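Local coordinates for protein sucrose 6(F)-phosphate phosphorylase (Thermoanaerobacterium thermosaccharolyticum DSM 571, PDB 6S9V) that is a phosphorylase of the alpha-amylase family, built round a closed eight-stranded parallel barrel, at residues S106-D111 with A122-T127; C224-P229 with Y261-R266; I488-I491 with E497-Y500. One frame throughout, in Å; residues are numbered along the deposited sequence.

Interaction 1: S106-D111 with A122-T127; sequences SIYFQD and ADMFIT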
loop_
_atom_site.group_PDB
_atom_site.type_symbol
_atom_site.label_atom_id
_atom_site.label_comp_id
_atom_site.label_asym_id
_atom_site.label_seq_id
_atom_site.Cartn_x
_atom_site.Cartn_y
_atom_site.Cartn_z
ATOM N N SER A 106 -9.205 4.703 21.904
ATOM C CA SER A 106 -10.584 4.386 21.571
ATOM C C SER A 106 -11.389 4.125 22.845
ATOM O O SER A 106 -10.850 3.746 23.888
ATOM C CB SER A 106 -10.643 3.165 20.658
ATOM O OG SER A 106 -10.112 2.022 21.309
ATOM N N ILE A 107 -12.709 4.327 22.747
ATOM C CA ILE A 107 -13.572 4.082 23.894
ATOM C C ILE A 107 -13.425 2.634 24.352
ATOM O O ILE A 107 -13.434 2.338 25.550
ATOM C CB ILE A 107 -15.036 4.426 23.558
ATOM C CG1 ILE A 107 -15.905 4.340 24.817
ATOM C CG2 ILE A 107 -15.568 3.502 22.453
ATOM C CD1 ILE A 107 -17.350 4.773 24.610
ATOM N N TYR A 108 -13.233 1.718 23.398
ATOM C CA TYR A 108 -13.160 0.300 23.737
ATOM C C TYR A 108 -11.999 0.033 24.683
ATOM O O TYR A 108 -12.162 -0.607 25.726
ATOM C CB TYR A 108 -12.999 -0.521 22.458
ATOM C CG TYR A 108 -13.976 -0.124 21.374
ATOM C CD1 TYR A 108 -15.327 -0.387 21.497
ATOM C CD2 TYR A 108 -13.539 0.562 20.251
ATOM C CE1 TYR A 108 -16.219 -0.002 20.511
ATOM C CE2 TYR A 108 -14.422 0.954 19.264
ATOM C CZ TYR A 108 -15.761 0.668 19.402
ATOM O OH TYR A 108 -16.643 1.059 18.422
ATOM N N PHE A 109 -10.815 0.545 24.346
ATOM C CA PHE A 109 -9.660 0.281 25.191
ATOM C C PHE A 109 -9.627 1.156 26.437
ATOM O O PHE A 109 -9.170 0.697 27.492
ATOM C CB PHE A 109 -8.361 0.465 24.414
ATOM C CG PHE A 109 -7.180 -0.128 25.114
ATOM C CD1 PHE A 109 -7.015 -1.504 25.167
ATOM C CD2 PHE A 109 -6.260 0.675 25.757
ATOM C CE1 PHE A 109 -5.946 -2.060 25.835
ATOM C CE2 PHE A 109 -5.187 0.123 26.414
ATOM C CZ PHE A 109 -5.027 -1.243 26.452
ATOM N N GLN A 110 -10.091 2.407 26.357
ATOM C CA GLN A 110 -10.114 3.230 27.561
ATOM C C GLN A 110 -11.087 2.664 28.593
ATOM O O GLN A 110 -10.835 2.746 29.802
ATOM C CB GLN A 110 -10.429 4.687 27.223
ATOM C CG GLN A 110 -9.253 5.356 26.511
ATOM C CD GLN A 110 -9.384 6.858 26.377
ATOM O OE1 GLN A 110 -8.463 7.596 26.743
ATOM N NE2 GLN A 110 -10.515 7.322 25.866
ATOM N N ASP A 111 -12.212 2.105 28.138
ATOM C CA ASP A 111 -13.131 1.454 29.068
ATOM C C ASP A 111 -12.455 0.261 29.728
ATOM O O ASP A 111 -12.569 0.062 30.942
ATOM C CB ASP A 111 -14.396 1.017 28.329
ATOM C CG ASP A 111 -15.512 0.607 29.266
ATOM O OD1 ASP A 111 -16.196 1.502 29.804
ATOM O OD2 ASP A 111 -15.715 -0.608 29.456
ATOM N N ALA A 122 -13.431 -6.085 27.135
ATOM C CA ALA A 122 -12.163 -6.725 27.477
ATOM C C ALA A 122 -11.765 -7.765 26.437
ATOM O O ALA A 122 -10.586 -7.872 26.074
ATOM C CB ALA A 122 -12.262 -7.364 28.863
ATOM N N ASP A 123 -12.738 -8.520 25.924
ATOM C CA ASP A 123 -12.464 -9.616 24.998
ATOM C C ASP A 123 -12.038 -9.141 23.614
ATOM O O ASP A 123 -11.623 -9.973 22.798
ATOM C CB ASP A 123 -13.714 -10.497 24.876
ATOM C CG ASP A 123 -13.452 -11.805 24.138
ATOM O OD1 ASP A 123 -12.483 -12.511 24.485
ATOM O OD2 ASP A 123 -14.225 -12.126 23.208
ATOM N N MET A 124 -12.129 -7.841 23.322
ATOM C CA MET A 124 -11.674 -7.343 22.031
ATOM C C MET A 124 -10.156 -7.340 21.913
ATOM O O MET A 124 -9.636 -7.251 20.795
ATOM C CB MET A 124 -12.192 -5.924 21.786
ATOM C CG MET A 124 -13.686 -5.821 21.611
ATOM S SD MET A 124 -14.244 -4.122 21.397
ATOM C CE MET A 124 -13.584 -3.767 19.778
ATOM N N PHE A 125 -9.439 -7.448 23.029
ATOM C CA PHE A 125 -7.993 -7.281 23.057
ATOM C C PHE A 125 -7.308 -8.579 23.456
ATOM O O PHE A 125 -7.902 -9.464 24.077
ATOM C CB PHE A 125 -7.623 -6.139 24.014
ATOM C CG PHE A 125 -8.444 -4.901 23.786
ATOM C CD1 PHE A 125 -8.275 -4.154 22.634
ATOM C CD2 PHE A 125 -9.420 -4.519 24.690
ATOM C CE1 PHE A 125 -9.047 -3.025 22.399
ATOM C CE2 PHE A 125 -10.196 -3.402 24.458
ATOM C CZ PHE A 125 -10.015 -2.661 23.312
ATOM N N ILE A 126 -6.044 -8.690 23.059
ATOM C CA ILE A 126 -5.274 -9.922 23.283
ATOM C C ILE A 126 -4.538 -9.731 24.603
ATOM O O ILE A 126 -3.349 -9.420 24.664
ATOM C CB ILE A 126 -4.329 -10.238 22.115
ATOM C CG1 ILE A 126 -5.103 -10.311 20.797
ATOM C CG2 ILE A 126 -3.597 -11.551 22.369
ATOM C CD1 ILE A 126 -4.222 -10.501 19.567
ATOM N N THR A 127 -5.279 -9.882 25.696
ATOM C CA THR A 127 -4.640 -10.038 26.994
ATOM C C THR A 127 -3.794 -11.307 26.961
ATOM O O THR A 127 -4.170 -12.305 26.338
ATOM C CB THR A 127 -5.685 -10.093 28.105
ATOM O OG1 THR A 127 -6.758 -10.958 27.717
ATOM C CG2 THR A 127 -6.238 -8.693 28.383
#
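Met124, in a short 3-10 turn, reaches across to Tyr108 on the first turn of helix 107-115. Its chain bends at chi3 (70°), which turns the methyl CE back over one face of the tyrosine ring, 4.3 Å from the ring centroid, a CH-pi contact. SD stands more obliquely and comes 3.9 Å from Tyr108 CD1, giving a Met-aromatic pair. On the opposite face of that ring lies Ile107 CG2 of the same helix.

Both segments belong to the long excursion between barrel strand 92-97 and helix 187-202, a position consistent with domain B of alpha-amylase family enzymes. Ile180 of strand 179-181, in the same excursion, touches both Phe109 and Phe125.

Phe125, next along the chain, is clamped between two groups. Met124 CB covers one face of its ring, and the edge of Phe109 meets the other in a T-shaped stack, with centroids 4.9 Å apart and planes at 89°. Phe109 CD1 sits over the ring centre, 3.6 Å above its plane. The far corner of the ring, Phe125 CZ, pushes in against the helix backbone, 3.5 Å from Phe109 N. That same N-H gives a weak capping bond to OG of the N-cap residue Ser106, at 3.4 Å. Beyond Phe125 the chain turns away, and Ile126 pairs through its backbone with Trp168.

Interaction 2: C224-P229 with Y261-R266; sequences CFFVEP and YKLAER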
loop_
_atom_site.group_PDB
_atom_site.type_symbol
_atom_site.label_atom_id
_atom_site.label_comp_id
_atom_site.label_asym_id
_atom_site.label_seq_id
_atom_site.Cartn_x
_atom_site.Cartn_y
_atom_site.Cartn_z
ATOM N N CYS A 224 3.854 -16.002 14.173
ATOM C CA CYS A 224 2.721 -15.090 14.283
ATOM C C CYS A 224 2.631 -14.163 13.078
ATOM O O CYS A 224 2.126 -13.040 13.184
ATOM C CB CYS A 224 2.786 -14.286 15.578
ATOM S SG CYS A 224 2.709 -15.353 17.032
ATOM N N PHE A 225 3.115 -14.623 11.922
ATOM C CA PHE A 225 2.913 -13.907 10.668
ATOM C C PHE A 225 2.362 -14.869 9.625
ATOM O O PHE A 225 2.960 -15.919 9.354
ATOM C CB PHE A 225 4.197 -13.251 10.139
ATOM C CG PHE A 225 3.972 -12.434 8.899
ATOM C CD1 PHE A 225 3.384 -11.179 8.980
ATOM C CD2 PHE A 225 4.324 -12.924 7.653
ATOM C CE1 PHE A 225 3.155 -10.429 7.833
ATOM C CE2 PHE A 225 4.098 -12.176 6.510
ATOM C CZ PHE A 225 3.518 -10.936 6.600
ATOM N N PHE A 226 1.239 -14.486 9.035
ATOM C CA PHE A 226 0.495 -15.295 8.079
ATOM C C PHE A 226 0.406 -16.751 8.535
ATOM O O PHE A 226 0.831 -17.682 7.849
ATOM C CB PHE A 226 1.108 -15.190 6.687
ATOM C CG PHE A 226 0.116 -15.409 5.594
ATOM C CD1 PHE A 226 -0.670 -14.366 5.148
ATOM C CD2 PHE A 226 -0.059 -16.665 5.044
ATOM C CE1 PHE A 226 -1.609 -14.565 4.161
ATOM C CE2 PHE A 226 -0.991 -16.869 4.055
ATOM C CZ PHE A 226 -1.767 -15.809 3.613
ATOM N N VAL A 227 -0.173 -16.932 9.719
ATOM C CA VAL A 227 -0.297 -18.257 10.322
ATOM C C VAL A 227 -1.420 -18.997 9.604
ATOM O O VAL A 227 -2.587 -18.602 9.687
ATOM C CB VAL A 227 -0.569 -18.173 11.829
ATOM C CG1 VAL A 227 -0.685 -19.586 12.423
ATOM C CG2 VAL A 227 0.517 -17.382 12.542
ATOM N N GLU A 228 -1.063 -20.086 8.875
ATOM C CA GLU A 228 -2.007 -20.918 8.146
ATOM C C GLU A 228 -2.346 -22.171 8.946
ATOM O O GLU A 228 -1.494 -22.708 9.657
ATOM C CB GLU A 228 -1.434 -21.323 6.785
ATOM C CG GLU A 228 -1.128 -20.136 5.890
ATOM C CD GLU A 228 -0.499 -20.541 4.570
ATOM O OE1 GLU A 228 -1.223 -21.068 3.702
ATOM O OE2 GLU A 228 0.720 -20.335 4.407
ATOM N N PRO A 229 -3.583 -22.686 8.842
ATOM C CA PRO A 229 -4.683 -22.229 7.983
ATOM C C PRO A 229 -5.578 -21.158 8.605
ATOM O O PRO A 229 -6.503 -20.679 7.948
ATOM C CB PRO A 229 -5.480 -23.517 7.755
ATOM C CG PRO A 229 -5.324 -24.250 9.048
ATOM C CD PRO A 229 -3.928 -23.940 9.545
ATOM N N TYR A 261 1.330 -15.089 -4.125
ATOM C CA TYR A 261 0.773 -15.802 -5.270
ATOM C C TYR A 261 -0.368 -16.724 -4.855
ATOM O O TYR A 261 -1.362 -16.861 -5.579
ATOM C CB TYR A 261 1.864 -16.587 -5.981
ATOM C CG TYR A 261 2.762 -15.754 -6.880
ATOM C CD1 TYR A 261 3.006 -14.402 -6.627
ATOM C CD2 TYR A 261 3.375 -16.332 -7.979
ATOM C CE1 TYR A 261 3.846 -13.654 -7.464
ATOM C CE2 TYR A 261 4.211 -15.604 -8.805
ATOM C CZ TYR A 261 4.444 -14.273 -8.551
ATOM O OH TYR A 261 5.277 -13.584 -9.414
ATOM N N LYS A 262 -0.250 -17.368 -3.694
ATOM C CA LYS A 262 -1.330 -18.236 -3.232
ATOM C C LYS A 262 -2.582 -17.425 -2.913
ATOM O O LYS A 262 -3.701 -17.867 -3.190
ATOM C CB LYS A 262 -0.862 -19.036 -2.018
ATOM C CG LYS A 262 -1.880 -20.012 -1.455
ATOM C CD LYS A 262 -1.198 -20.930 -0.446
ATOM C CE LYS A 262 -2.179 -21.647 0.458
ATOM N NZ LYS A 262 -1.449 -22.343 1.561
ATOM N N LEU A 263 -2.414 -16.229 -2.342
ATOM C CA LEU A 263 -3.553 -15.348 -2.111
ATOM C C LEU A 263 -4.274 -15.030 -3.416
ATOM O O LEU A 263 -5.503 -15.163 -3.512
ATOM C CB LEU A 263 -3.076 -14.062 -1.432
ATOM C CG LEU A 263 -2.751 -14.208 0.048
ATOM C CD1 LEU A 263 -2.045 -12.948 0.554
ATOM C CD2 LEU A 263 -3.997 -14.491 0.848
ATOM N N ALA A 264 -3.521 -14.610 -4.437
ATOM C CA ALA A 264 -4.109 -14.350 -5.750
ATOM C C ALA A 264 -4.728 -15.613 -6.339
ATOM O O ALA A 264 -5.823 -15.568 -6.917
ATOM C CB ALA A 264 -3.045 -13.788 -6.701
ATOM N N GLU A 265 -4.043 -16.751 -6.207
ATOM C CA GLU A 265 -4.580 -18.008 -6.730
ATOM C C GLU A 265 -5.903 -18.362 -6.059
ATOM O O GLU A 265 -6.771 -18.997 -6.677
ATOM C CB GLU A 265 -3.540 -19.120 -6.543
ATOM C CG GLU A 265 -3.846 -20.428 -7.269
ATOM C CD GLU A 265 -4.779 -21.348 -6.496
ATOM O OE1 GLU A 265 -4.740 -21.335 -5.245
ATOM O OE2 GLU A 265 -5.548 -22.097 -7.141
ATOM N N ARG A 266 -6.073 -17.977 -4.800
ATOM C CA ARG A 266 -7.302 -18.230 -4.064
ATOM C C ARG A 266 -8.337 -17.128 -4.224
ATOM O O ARG A 266 -9.395 -17.200 -3.586
ATOM C CB ARG A 266 -6.975 -18.449 -2.585
ATOM C CG ARG A 266 -6.254 -19.768 -2.359
ATOM C CD ARG A 266 -6.020 -20.068 -0.897
ATOM N NE ARG A 266 -5.521 -21.432 -0.726
ATOM C CZ ARG A 266 -5.471 -22.072 0.438
ATOM N NH1 ARG A 266 -5.894 -21.477 1.543
ATOM N NH2 ARG A 266 -5.016 -23.317 0.492
#
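Lys262 and Glu228 meet from opposite directions, joining helix 257-265 to the loop that leads into helix 230-244. Both belong to the (beta/alpha)8 barrel: helix 230-244 follows the fourth barrel strand, and helix 257-265 lies between the fifth and sixth. The contact therefore ties the entrance of one outer helix to the next one round the barrel.

From CB, the lysine chain sets off with CG anti to the backbone N (chi1 -178°) and stays extended to its tip, which carries the ammonium group beyond the helix surface. CD only approaches the carboxylate, 4.2 Å from Glu228 OE1. CE is nearer, 3.4 Å from the same oxygen, and it also lies over one face of the Arg266 guanidinium, 3.2 Å above its plane and offset toward the rim. NZ completes the salt bridge to Glu228 OE1, on the syn lone pair of that oxygen; the modelled separation of 2.5 Å is short, and its exact value is doubtful. Arg266 NH1 stands 5.2 Å from Glu228 OE1, not in contact, but its charge would probably add to the positive field round the carboxylate. The guanidinium has a cation-pi partner in Tyr232 of helix 230-244.

Beside this ion pair lies a small apolar contact. Phe226 points at the helix and meets Leu263 with the rim of its ring, while Leu235 and Tyr232 also touch the leucine. Glu228 is followed by a cis peptide bond to Pro229, and its second oxygen, OE2, lies near the ring plane beside the CD2-CE2 edge of Phe226. At the next corner of the rim, Phe226 CZ touches Leu263 CD2 at 3.8 Å.

Interaction 3: I488-I491 with E497-Y500; sequences IDYI and EVKY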
loop_
_atom_site.group_PDB
_atom_site.type_symbol
_atom_site.label_atom_id
_atom_site.label_comp_id
_atom_site.label_asym_id
_atom_site.label_seq_id
_atom_site.Cartn_x
_atom_site.Cartn_y
_atom_site.Cartn_z
ATOM N N ILE A 488 5.497 5.153 -27.622
ATOM C CA ILE A 488 4.299 4.322 -27.713
ATOM C C ILE A 488 3.760 4.461 -29.129
ATOM O O ILE A 488 3.336 5.551 -29.539
ATOM C CB ILE A 488 3.243 4.711 -26.673
ATOM C CG1 ILE A 488 3.772 4.467 -25.260
ATOM C CG2 ILE A 488 1.954 3.922 -26.920
ATOM C CD1 ILE A 488 2.836 4.932 -24.163
ATOM N N ASP A 489 3.795 3.363 -29.883
ATOM C CA ASP A 489 3.193 3.300 -31.207
ATOM C C ASP A 489 1.762 2.807 -31.040
ATOM O O ASP A 489 1.543 1.743 -30.455
ATOM C CB ASP A 489 3.964 2.352 -32.122
ATOM C CG ASP A 489 5.307 2.911 -32.553
ATOM O OD1 ASP A 489 5.468 4.146 -32.572
ATOM O OD2 ASP A 489 6.199 2.107 -32.885
ATOM N N TYR A 490 0.793 3.573 -31.533
ATOM C CA TYR A 490 -0.603 3.215 -31.327
ATOM C C TYR A 490 -1.413 3.553 -32.569
ATOM O O TYR A 490 -0.963 4.276 -33.459
ATOM C CB TYR A 490 -1.183 3.918 -30.091
ATOM C CG TYR A 490 -1.392 5.403 -30.262
ATOM C CD1 TYR A 490 -0.359 6.301 -30.030
ATOM C CD2 TYR A 490 -2.625 5.908 -30.651
ATOM C CE1 TYR A 490 -0.546 7.661 -30.182
ATOM C CE2 TYR A 490 -2.825 7.266 -30.812
ATOM C CZ TYR A 490 -1.780 8.140 -30.574
ATOM O OH TYR A 490 -1.966 9.487 -30.733
ATOM N N ILE A 491 -2.627 3.005 -32.614
ATOM C CA ILE A 491 -3.544 3.185 -33.736
ATOM C C ILE A 491 -4.537 4.275 -33.350
ATOM O O ILE A 491 -5.256 4.143 -32.352
ATOM C CB ILE A 491 -4.277 1.879 -34.081
ATOM C CG1 ILE A 491 -3.288 0.752 -34.388
ATOM C CG2 ILE A 491 -5.236 2.110 -35.244
ATOM C CD1 ILE A 491 -2.344 1.033 -35.533
ATOM N N GLU A 497 -1.229 4.414 -37.800
ATOM C CA GLU A 497 -0.267 4.198 -36.730
ATOM C C GLU A 497 0.423 5.520 -36.427
ATOM O O GLU A 497 0.929 6.191 -37.332
ATOM C CB GLU A 497 0.753 3.120 -37.092
ATOM C CG GLU A 497 1.699 2.793 -35.936
ATOM C CD GLU A 497 2.616 1.622 -36.230
ATOM O OE1 GLU A 497 2.402 0.940 -37.252
ATOM O OE2 GLU A 497 3.542 1.372 -35.429
ATOM N N VAL A 498 0.421 5.896 -35.153
ATOM C CA VAL A 498 0.954 7.168 -34.689
ATOM C C VAL A 498 1.987 6.896 -33.609
ATOM O O VAL A 498 1.873 5.940 -32.835
ATOM C CB VAL A 498 -0.175 8.077 -34.145
ATOM C CG1 VAL A 498 0.395 9.279 -33.407
ATOM C CG2 VAL A 498 -1.097 8.513 -35.279
ATOM N N LYS A 499 3.009 7.743 -33.566
ATOM C CA LYS A 499 4.096 7.622 -32.608
ATOM C C LYS A 499 3.944 8.687 -31.530
ATOM O O LYS A 499 3.952 9.884 -31.831
ATOM C CB LYS A 499 5.434 7.753 -33.333
ATOM C CG LYS A 499 6.622 7.276 -32.542
ATOM C CD LYS A 499 7.877 7.240 -33.406
ATOM C CE LYS A 499 7.879 6.056 -34.369
ATOM N NZ LYS A 499 8.113 4.754 -33.682
ATOM N N TYR A 500 3.820 8.249 -30.278
ATOM C CA TYR A 500 3.714 9.127 -29.110
ATOM C C TYR A 500 5.030 9.044 -28.347
ATOM O O TYR A 500 5.328 8.021 -27.717
ATOM C CB TYR A 500 2.520 8.720 -28.241
ATOM C CG TYR A 500 2.495 9.205 -26.796
ATOM C CD1 TYR A 500 3.126 10.378 -26.397
ATOM C CD2 TYR A 500 1.821 8.472 -25.829
ATOM C CE1 TYR A 500 3.091 10.793 -25.065
ATOM C CE2 TYR A 500 1.779 8.876 -24.514
ATOM C CZ TYR A 500 2.413 10.036 -24.134
ATOM O OH TYR A 500 2.364 10.408 -22.808
#
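Tyr490 and Val498 form a hydrogen-bonded pair of an antiparallel beta hairpin, and the two side chains run side by side, the valine against one face of the tyrosine ring. The chi1 of 71° places CG between the backbone N and the carbonyl carbon, swinging the ring over toward the neighbouring strand. Val498 CB then sits 4.2 Å from the ring centroid in a CH-pi contact, while Tyr500 CB meets the ring edge, 3.8 Å from Tyr490 CE1. On the same face of the sheet, Ile488 and Tyr500 run alongside each other, CD1 of the isoleucine 4.0 Å from CD2 of the tyrosine.

The reverse face is mostly charged, with Ile491 CD1 resting on the aliphatic part of Glu497. Lys499 bends at chi3 and chi4 and curls its ammonium back onto Asp489: NZ holds OD1 at 2.9 Å, on the syn lone pair, and OD2 only weakly. Glu497 OE2 comes within 3.8 Å of Asp489 OD2, their carboxylate planes 71° apart; the lysine charge probably offsets some of that repulsion.

Four backbone bonds set this register. Tyr490 and Val498 exchange two, with Val498 N to Tyr490 O the shorter at 2.7 Å; Ile488 and Tyr500 exchange the other two.

The hairpin forms one end of the C-terminal antiparallel sheet, with 497-501 as an outermost strand and 485-491 bonded on its other side to strand 473-480, through Asp489 with Ser476 and Ile491 with Arg474. Helix 432-446 covers the tyrosine-bearing face, where Phe443 meets both tyrosine rings and Leu440 touches Ile488 and Tyr500.

No structural element is shared among the three contacts. Interactions 1 and 2 both belong to the alpha-amylase catalytic domain, yet their centres are about 28 Å apart, one in the excursion after the third barrel strand, the other between outer elements of the barrel. Interaction 3 lies across the chain's centre from interaction 1. Chemistry follows place: interaction 1, largely buried, is held by aromatic rings and sulfur without a hydrogen bond between its segments; interaction 2 is partly buried, Phe226 and Leu263 inside and the ion pair more exposed; interaction 3, at an outermost strand, relies on backbone bonds, with a mainly charged face, where Glu497 and Lys499 are exposed, and one of tyrosines and aliphatic groups, where Ile488 and Tyr500 are buried.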